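Local coordinates for phosphate-binding protein (Unidentified prokaryotic organism, PDB 3W9V) that binds inorganic phosphate as a secreted, periplasmic-binding-protein-like member of the PstS family, at residues 42-47 against 51-56; 34-39 against 66-71; 96-101 against 199-204. The protein carries 1 engineered substitution. One frame throughout, in Å; residues are numbered along the deposited sequence.

Interaction 1. Residues 42-47 against 51-56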
loop_
_atom_site.group_PDB
_atom_site.type_symbol
_atom_site.label_atom_id
_atom_site.label_comp_id
_atom_site.label_asym_id
_atom_site.label_seq_id
_atom_site.Cartn_x
_atom_site.Cartn_y
_atom_site.Cartn_z
ATOM N N ASN A 42 -18.673 -0.559 10.321
ATOM C CA ASN A 42 -18.496 -1.286 11.582
ATOM C C ASN A 42 -18.902 -2.746 11.442
ATOM O O ASN A 42 -19.800 -3.238 12.138
ATOM C CB ASN A 42 -19.216 -0.618 12.749
ATOM C CG ASN A 42 -18.857 -1.253 14.076
ATOM O OD1 ASN A 42 -17.807 -1.886 14.195
ATOM N ND2 ASN A 42 -19.731 -1.114 15.069
ATOM N N LYS A 43 -18.228 -3.436 10.530
ATOM C CA LYS A 43 -18.520 -4.832 10.240
ATOM C C LYS A 43 -17.322 -5.713 10.569
ATOM O O LYS A 43 -16.464 -5.970 9.720
ATOM C CB LYS A 43 -18.933 -5.007 8.775
ATOM C CG LYS A 43 -20.388 -4.650 8.489
ATOM C CD LYS A 43 -20.737 -4.907 7.030
ATOM C CE LYS A 43 -22.231 -4.773 6.781
ATOM N NZ LYS A 43 -22.745 -3.419 7.123
ATOM N N TYR A 44 -17.278 -6.176 11.812
ATOM C CA TYR A 44 -16.212 -7.059 12.248
ATOM C C TYR A 44 -16.244 -8.385 11.485
ATOM O O TYR A 44 -15.249 -9.091 11.434
ATOM C CB TYR A 44 -16.279 -7.291 13.764
ATOM C CG TYR A 44 -15.032 -7.951 14.327
ATOM C CD1 TYR A 44 -13.959 -7.189 14.767
ATOM C CD2 TYR A 44 -14.924 -9.330 14.392
ATOM C CE1 TYR A 44 -12.814 -7.783 15.264
ATOM C CE2 TYR A 44 -13.787 -9.936 14.885
ATOM C CZ TYR A 44 -12.733 -9.161 15.323
ATOM O OH TYR A 44 -11.609 -9.778 15.815
ATOM N N ASN A 45 -17.383 -8.715 10.876
ATOM C CA ASN A 45 -17.477 -9.958 10.112
ATOM C C ASN A 45 -16.473 -10.042 8.960
ATOM O O ASN A 45 -16.170 -11.140 8.501
ATOM C CB ASN A 45 -18.907 -10.242 9.626
ATOM C CG ASN A 45 -19.314 -9.396 8.430
ATOM O OD1 ASN A 45 -18.801 -8.295 8.204
ATOM N ND2 ASN A 45 -20.255 -9.911 7.657
ATOM N N GLN A 46 -15.924 -8.900 8.534
ATOM C CA GLN A 46 -14.865 -8.894 7.521
ATOM C C GLN A 46 -13.519 -9.334 8.094
ATOM O O GLN A 46 -12.584 -9.623 7.336
ATOM C CB GLN A 46 -14.727 -7.504 6.902
ATOM C CG GLN A 46 -16.017 -6.976 6.293
ATOM C CD GLN A 46 -16.568 -7.900 5.226
ATOM O OE1 GLN A 46 -15.914 -8.155 4.209
ATOM N NE2 GLN A 46 -17.769 -8.416 5.452
ATOM N N PHE A 47 -13.428 -9.359 9.426
ATOM C CA PHE A 47 -12.215 -9.765 10.142
ATOM C C PHE A 47 -12.337 -11.178 10.720
ATOM O O PHE A 47 -11.352 -11.909 10.799
ATOM C CB PHE A 47 -11.905 -8.803 11.299
ATOM C CG PHE A 47 -11.484 -7.417 10.879
ATOM C CD1 PHE A 47 -11.133 -7.119 9.570
ATOM C CD2 PHE A 47 -11.421 -6.406 11.827
ATOM C CE1 PHE A 47 -10.741 -5.822 9.218
ATOM C CE2 PHE A 47 -11.032 -5.117 11.480
ATOM C CZ PHE A 47 -10.695 -4.828 10.178
ATOM N N THR A 51 -18.818 -11.326 15.812
ATOM C CA THR A 51 -19.395 -10.046 15.440
ATOM C C THR A 51 -19.954 -9.218 16.607
ATOM O O THR A 51 -20.558 -8.173 16.393
ATOM C CB THR A 51 -20.463 -10.245 14.366
ATOM O OG1 THR A 51 -21.389 -11.242 14.816
ATOM C CG2 THR A 51 -19.812 -10.708 13.057
ATOM N N THR A 52 -19.733 -9.663 17.841
ATOM C CA THR A 52 -20.028 -8.795 18.978
ATOM C C THR A 52 -18.949 -7.718 19.106
ATOM O O THR A 52 -19.169 -6.681 19.733
ATOM C CB THR A 52 -20.137 -9.563 20.313
ATOM O OG1 THR A 52 -18.849 -10.059 20.687
ATOM C CG2 THR A 52 -21.110 -10.724 20.196
ATOM N N LYS A 53 -17.788 -7.964 18.499
ATOM C CA LYS A 53 -16.691 -7.009 18.537
ATOM C C LYS A 53 -16.951 -5.850 17.594
ATOM O O LYS A 53 -17.519 -6.025 16.517
ATOM C CB LYS A 53 -15.374 -7.684 18.160
ATOM C CG LYS A 53 -14.891 -8.702 19.179
ATOM C CD LYS A 53 -13.582 -9.336 18.746
ATOM C CE LYS A 53 -13.099 -10.373 19.745
ATOM N NZ LYS A 53 -12.735 -9.759 21.047
ATOM N N ASN A 54 -16.531 -4.663 18.014
ATOM C CA ASN A 54 -16.589 -3.487 17.164
ATOM C C ASN A 54 -15.247 -3.209 16.505
ATOM O O ASN A 54 -14.192 -3.525 17.054
ATOM C CB ASN A 54 -17.073 -2.278 17.961
ATOM C CG ASN A 54 -18.515 -2.419 18.385
ATOM O OD1 ASN A 54 -19.395 -2.598 17.548
ATOM N ND2 ASN A 54 -18.765 -2.380 19.690
ATOM N N VAL A 55 -15.297 -2.628 15.314
ATOM C CA VAL A 55 -14.090 -2.255 14.589
ATOM C C VAL A 55 -13.684 -0.831 14.957
ATOM O O VAL A 55 -14.519 0.073 14.959
ATOM C CB VAL A 55 -14.325 -2.332 13.066
ATOM C CG1 VAL A 55 -13.105 -1.835 12.305
ATOM C CG2 VAL A 55 -14.678 -3.756 12.650
ATOM N N HIS A 56 -12.403 -0.633 15.262
ATOM C CA HIS A 56 -11.913 0.685 15.671
ATOM C C HIS A 56 -11.018 1.385 14.673
ATOM O O HIS A 56 -10.924 2.613 14.691
ATOM C CB HIS A 56 -11.215 0.579 17.018
ATOM C CG HIS A 56 -12.112 0.044 18.072
ATOM N ND1 HIS A 56 -12.025 -1.250 18.532
ATOM C CD2 HIS A 56 -13.187 0.596 18.680
ATOM C CE1 HIS A 56 -12.979 -1.454 19.423
ATOM N NE2 HIS A 56 -13.700 -0.353 19.527
HETATM O O HOH W 1 -18.567 -4.913 14.210
#
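N42 is joined to N54 and V55 by both ends of its side-chain amide. The carbonyl OD1 of N42 receives the backbone N of V55 at 2.8 Å, in a nearly straight bond (173° at the hydrogen) that enters with a slight tilt from the carbonyl plane. The other end, N42 ND2, donates to N54 OD1 at 2.9 Å; that acceptor lies in the N42 amide plane, yet the donor stands above the carbonyl plane of N54, the two amides being turned 41° apart. N42 closes helix 32-41 with positive phi in a Schellman motif, and its CG, anti to the backbone N (chi1 -171°), carries the amide across to 51-56. N54 is fixed at its other end too, its ND2 bonding the C-terminal carboxylate at Q376. A water joins the two backbones, accepting from Y44 N and lying within hydrogen-bonding distance of N42 O and K53 O.

Outward, the Y44 ring is packed on both faces. K53 CB sits over its centre in a CH-pi contact, 3.8 Å from the centroid, and K53 CD follows the same face toward CZ; F47 CB covers the opposite face. V55 wedges in beside them, its CG2 4.0 Å from Y44 CB and its CG1 4.0 Å from F47 CE2. At the outer margin N45 CB meets T51 CG2 at 3.6 Å.

The two limbs of this loop are thus joined by an asparagine that serves as acceptor and donor at once: with both amide ends engaged, the N42 side chain is probably held against rotation.

Interaction 2. Residues 34-39 against 66-71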
loop_
_atom_site.group_PDB
_atom_site.type_symbol
_atom_site.label_atom_id
_atom_site.label_comp_id
_atom_site.label_asym_id
_atom_site.label_seq_id
_atom_site.Cartn_x
_atom_site.Cartn_y
_atom_site.Cartn_z
ATOM N N LYS A 34 -11.727 -5.206 2.338
ATOM C CA LYS A 34 -12.395 -5.642 3.557
ATOM C C LYS A 34 -12.106 -4.724 4.740
ATOM O O LYS A 34 -12.980 -4.492 5.580
ATOM C CB LYS A 34 -12.052 -7.094 3.878
ATOM C CG LYS A 34 -12.804 -8.074 2.997
ATOM C CD LYS A 34 -12.644 -9.503 3.478
ATOM C CE LYS A 34 -13.426 -10.472 2.603
ATOM N NZ LYS A 34 -12.849 -10.560 1.234
ATOM N N GLY A 35 -10.893 -4.188 4.807
ATOM C CA GLY A 35 -10.562 -3.237 5.858
ATOM C C GLY A 35 -11.447 -2.003 5.808
ATOM O O GLY A 35 -11.954 -1.538 6.836
ATOM N N LYS A 36 -11.637 -1.468 4.605
ATOM C CA LYS A 36 -12.480 -0.292 4.456
ATOM C C LYS A 36 -13.924 -0.586 4.863
ATOM O O LYS A 36 -14.529 0.199 5.586
ATOM C CB LYS A 36 -12.398 0.289 3.038
ATOM C CG LYS A 36 -11.031 0.871 2.701
ATOM C CD LYS A 36 -11.079 1.787 1.483
ATOM C CE LYS A 36 -11.414 1.033 0.208
ATOM N NZ LYS A 36 -11.511 1.976 -0.944
ATOM N N ILE A 37 -14.479 -1.705 4.401
ATOM C CA ILE A 37 -15.843 -2.076 4.776
ATOM C C ILE A 37 -15.956 -2.242 6.293
ATOM O O ILE A 37 -16.891 -1.739 6.932
ATOM C CB ILE A 37 -16.282 -3.378 4.074
ATOM C CG1 ILE A 37 -16.451 -3.148 2.571
ATOM C CG2 ILE A 37 -17.588 -3.910 4.668
ATOM C CD1 ILE A 37 -16.512 -4.426 1.767
ATOM N N ALA A 38 -14.981 -2.938 6.868
ATOM C CA ALA A 38 -14.976 -3.192 8.301
ATOM C C ALA A 38 -15.069 -1.890 9.082
ATOM O O ALA A 38 -15.880 -1.762 9.998
ATOM C CB ALA A 38 -13.735 -3.976 8.706
ATOM N N PHE A 39 -14.236 -0.916 8.721
ATOM C CA PHE A 39 -14.287 0.356 9.423
ATOM C C PHE A 39 -15.543 1.165 9.095
ATOM O O PHE A 39 -16.262 1.604 9.998
ATOM C CB PHE A 39 -13.050 1.212 9.148
ATOM C CG PHE A 39 -13.072 2.524 9.876
ATOM C CD1 PHE A 39 -12.544 2.627 11.150
ATOM C CD2 PHE A 39 -13.652 3.647 9.305
ATOM C CE1 PHE A 39 -12.576 3.829 11.834
ATOM C CE2 PHE A 39 -13.696 4.849 9.989
ATOM C CZ PHE A 39 -13.151 4.941 11.251
ATOM N N ALA A 66 -14.812 8.821 -3.039
ATOM C CA ALA A 66 -15.758 9.898 -2.785
ATOM C C ALA A 66 -17.050 9.368 -2.166
ATOM O O ALA A 66 -17.577 9.962 -1.227
ATOM C CB ALA A 66 -16.058 10.659 -4.066
ATOM N N THR A 67 -17.559 8.260 -2.694
ATOM C CA THR A 67 -18.782 7.663 -2.172
ATOM C C THR A 67 -18.587 7.160 -0.742
ATOM O O THR A 67 -19.436 7.374 0.121
ATOM C CB THR A 67 -19.287 6.520 -3.082
ATOM O OG1 THR A 67 -19.606 7.052 -4.376
ATOM C CG2 THR A 67 -20.534 5.873 -2.500
ATOM N N GLU A 68 -17.462 6.497 -0.485
ATOM C CA GLU A 68 -17.176 6.009 0.865
ATOM C C GLU A 68 -17.142 7.151 1.874
ATOM O O GLU A 68 -17.739 7.066 2.950
ATOM C CB GLU A 68 -15.859 5.224 0.891
ATOM C CG GLU A 68 -15.983 3.838 0.271
ATOM C CD GLU A 68 -14.647 3.154 0.006
ATOM O OE1 GLU A 68 -13.608 3.840 -0.095
ATOM O OE2 GLU A 68 -14.638 1.905 -0.114
ATOM N N LEU A 69 -16.445 8.221 1.516
ATOM C CA LEU A 69 -16.327 9.378 2.395
ATOM C C LEU A 69 -17.676 10.062 2.630
ATOM O O LEU A 69 -18.016 10.401 3.763
ATOM C CB LEU A 69 -15.308 10.370 1.827
ATOM C CG LEU A 69 -13.856 9.884 1.871
ATOM C CD1 LEU A 69 -12.964 10.735 0.986
ATOM C CD2 LEU A 69 -13.338 9.884 3.300
ATOM N N ALA A 70 -18.448 10.254 1.562
ATOM C CA ALA A 70 -19.733 10.941 1.675
ATOM C C ALA A 70 -20.725 10.130 2.501
ATOM O O ALA A 70 -21.468 10.677 3.313
ATOM C CB ALA A 70 -20.305 11.244 0.296
ATOM N N THR A 71 -20.726 8.818 2.295
ATOM C CA THR A 71 -21.626 7.949 3.033
ATOM C C THR A 71 -21.281 7.946 4.523
ATOM O O THR A 71 -22.169 8.015 5.370
ATOM C CB THR A 71 -21.626 6.529 2.442
ATOM O OG1 THR A 71 -22.182 6.573 1.119
ATOM C CG2 THR A 71 -22.450 5.579 3.303
#
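K36 and E68 meet through their charged ends, the lysine ammonium approaching the carboxylate from the side of both oxygens. The shorter leg of this salt bridge runs from K36 NZ to E68 OE1 at 2.9 Å and uses the syn lone pair of that oxygen; the second, to E68 OE2 at 3.2 Å, is weak. The two side chains cross at about a right angle, and the lysine methylenes join in, K36 CE lying 3.4 Å from E68 OE2. A bend at chi3 (-66°) turns the end of the lysine chain, whereas the glutamate reaches over extended beyond CG.

The second shell holds both charges in place. K36 NZ also bonds S62 OG and K63 O, and E68 OE1 accepts from the backbone N of T65, just ahead of helix 66-75. The ammonium is therefore gripped by the 62-63 loop as well as by the glutamate, which would probably keep the buried lysine charged.

Between segments 34-39 and 66-71 K36 and E68 are the one touching pair, their CA atoms 8.6 Å apart, so helices 32-41 and 66-75 are tied here by side-chain ends. K36 also rests on S60 of strand 57-60, while F39 and L69, one from each helix, both touch L83 of strand 83-92.

Interaction 3. Residues 96-101 against 199-204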
loop_
_atom_site.group_PDB
_atom_site.type_symbol
_atom_site.label_atom_id
_atom_site.label_comp_id
_atom_site.label_asym_id
_atom_site.label_seq_id
_atom_site.Cartn_x
_atom_site.Cartn_y
_atom_site.Cartn_z
ATOM N N PRO A 96 8.573 -9.864 -7.668
ATOM C CA PRO A 96 9.235 -11.160 -7.503
ATOM C C PRO A 96 8.783 -12.123 -8.594
ATOM O O PRO A 96 7.678 -11.992 -9.136
ATOM C CB PRO A 96 8.736 -11.629 -6.132
ATOM C CG PRO A 96 7.375 -11.019 -6.019
ATOM C CD PRO A 96 7.477 -9.673 -6.700
ATOM N N PHE A 97 9.637 -13.090 -8.908
ATOM C CA PHE A 97 9.352 -14.033 -9.976
ATOM C C PHE A 97 10.082 -15.343 -9.717
ATOM O O PHE A 97 11.081 -15.382 -8.989
ATOM C CB PHE A 97 9.780 -13.455 -11.335
ATOM C CG PHE A 97 11.252 -13.187 -11.430
ATOM C CD1 PHE A 97 12.120 -14.171 -11.878
ATOM C CD2 PHE A 97 11.774 -11.962 -11.048
ATOM C CE1 PHE A 97 13.480 -13.941 -11.935
ATOM C CE2 PHE A 97 13.141 -11.726 -11.110
ATOM C CZ PHE A 97 13.988 -12.723 -11.553
ATOM N N ARG A 98 9.582 -16.412 -10.327
ATOM C CA ARG A 98 10.227 -17.717 -10.240
ATOM C C ARG A 98 10.701 -18.171 -11.614
ATOM O O ARG A 98 9.932 -18.724 -12.395
ATOM C CB ARG A 98 9.283 -18.755 -9.637
ATOM C CG ARG A 98 9.926 -20.124 -9.505
ATOM C CD ARG A 98 9.022 -21.131 -8.818
ATOM N NE ARG A 98 9.597 -22.473 -8.892
ATOM C CZ ARG A 98 9.046 -23.494 -9.542
ATOM N NH1 ARG A 98 7.885 -23.350 -10.161
ATOM N NH2 ARG A 98 9.656 -24.672 -9.559
ATOM N N LYS A 99 11.971 -17.918 -11.908
ATOM C CA LYS A 99 12.548 -18.279 -13.200
ATOM C C LYS A 99 14.058 -18.320 -13.046
ATOM O O LYS A 99 14.695 -17.291 -12.820
ATOM C CB LYS A 99 12.147 -17.270 -14.283
ATOM C CG LYS A 99 12.566 -17.659 -15.704
ATOM C CD LYS A 99 11.867 -18.920 -16.196
ATOM C CE LYS A 99 12.307 -19.266 -17.615
ATOM N NZ LYS A 99 11.723 -20.556 -18.081
ATOM N N ALA A 100 14.628 -19.517 -13.158
ATOM C CA ALA A 100 16.054 -19.708 -12.928
ATOM C C ALA A 100 16.901 -19.024 -13.992
ATOM O O ALA A 100 16.489 -18.899 -15.143
ATOM C CB ALA A 100 16.388 -21.195 -12.853
ATOM N N GLY A 101 18.086 -18.578 -13.591
ATOM C CA GLY A 101 19.023 -17.940 -14.498
ATOM C C GLY A 101 20.041 -17.112 -13.740
ATOM O O GLY A 101 19.697 -16.428 -12.775
ATOM N N ASN A 199 5.627 -19.307 -5.440
ATOM C CA ASN A 199 6.645 -20.247 -4.976
ATOM C C ASN A 199 6.287 -21.726 -5.133
ATOM O O ASN A 199 7.081 -22.598 -4.782
ATOM C CB ASN A 199 6.993 -19.963 -3.512
ATOM C CG ASN A 199 7.835 -18.715 -3.345
ATOM O OD1 ASN A 199 8.673 -18.402 -4.190
ATOM N ND2 ASN A 199 7.621 -17.999 -2.248
ATOM N N ASP A 200 5.098 -22.002 -5.659
ATOM C CA ASP A 200 4.609 -23.371 -5.822
ATOM C C ASP A 200 5.497 -24.164 -6.777
ATOM O O ASP A 200 5.528 -23.886 -7.972
ATOM C CB ASP A 200 3.179 -23.331 -6.364
ATOM C CG ASP A 200 2.493 -24.687 -6.337
ATOM O OD1 ASP A 200 3.151 -25.706 -6.042
ATOM O OD2 ASP A 200 1.280 -24.729 -6.623
ATOM N N THR A 201 6.207 -25.160 -6.254
ATOM C CA THR A 201 7.128 -25.939 -7.077
ATOM C C THR A 201 6.462 -27.131 -7.768
ATOM O O THR A 201 7.135 -27.921 -8.432
ATOM C CB THR A 201 8.347 -26.426 -6.268
ATOM O OG1 THR A 201 7.908 -27.249 -5.178
ATOM C CG2 THR A 201 9.128 -25.241 -5.721
ATOM N N THR A 202 5.148 -27.258 -7.615
ATOM C CA THR A 202 4.409 -28.332 -8.276
ATOM C C THR A 202 4.002 -27.933 -9.691
ATOM O O THR A 202 3.475 -28.748 -10.448
ATOM C CB THR A 202 3.152 -28.747 -7.486
ATOM O OG1 THR A 202 2.167 -27.708 -7.559
ATOM C CG2 THR A 202 3.499 -29.027 -6.027
ATOM N N VAL A 203 4.240 -26.673 -10.038
ATOM C CA VAL A 203 4.004 -26.194 -11.394
ATOM C C VAL A 203 5.321 -25.764 -12.030
ATOM O O VAL A 203 6.332 -25.605 -11.345
ATOM C CB VAL A 203 3.002 -25.017 -11.427
ATOM C CG1 VAL A 203 1.664 -25.441 -10.838
ATOM C CG2 VAL A 203 3.561 -23.812 -10.682
ATOM N N ALA A 204 5.304 -25.581 -13.344
ATOM C CA ALA A 204 6.500 -25.180 -14.070
ATOM C C ALA A 204 6.924 -23.770 -13.678
ATOM O O ALA A 204 6.096 -22.946 -13.285
ATOM C CB ALA A 204 6.264 -25.263 -15.570
HETATM O O HOH W 2 6.384 -20.611 -11.719
HETATM O O HOH W 3 5.593 -21.442 -9.193
HETATM O O HOH W 4 8.820 -27.338 -10.443
#
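R98 reaches out to lay its guanidinium in the mouth of the turn D200-V203, presenting one face to the turn's first half and an edge to its second. T201 CA lies 3.6 Å above the guanidinium plane, toward the rim, with the D200 carbonyl carbon over the same face. At the edge, NH1 of R98 donates to V203 O at 3.0 Å; the oxygen is in the guanidinium plane, but the nitrogen stands above the plane of that carbonyl. CG set anti to the backbone N (chi1 -179°) and a chain extended to NE give the arginine its span. Waters add further links: one accepts from R98 NH2 at 2.9 Å and donates to T201 O, another accepts from R98 NH1 and lies within hydrogen-bonding distance of D200 O.

The type I turn also holds an Asx turn, D200 OD1 accepting from T202 N at 3.0 Å and from T202 OG1, both from the same face of the carboxylate. A leucine in place of R98 would probably leave V203 O without this donor and break the water bridges to the turn.

At the surface, the loop after strand 83-92 here meets the one leaving helix 190-199; R98 backbone bonds to G206 and R207 extend toward strand 207-208, and P96 packs on M195 and L198 of that helix.

Overall arrangement
Interactions 1 and 2 belong to one local unit, their centres about 14 Å apart: along the chain the 42-56 loop is nested inside the span closed by interaction 2, and helix 32-41 carries one side of interaction 2 and leads straight into interaction 1. They touch directly, A38 O lying 2.9 Å from K43 N in a probable hydrogen bond, and the loop then leads into strand 57-60 of the mixed sheet. Interaction 3 follows later in sequence, its centre about 38 Å from that of interaction 1 and about 37 Å from that of interaction 2, across the chain's centre from the latter. Interactions 1 and 2 thus tie neighbouring elements around helix 32-41, whereas interaction 3 joins two loops far apart in sequence.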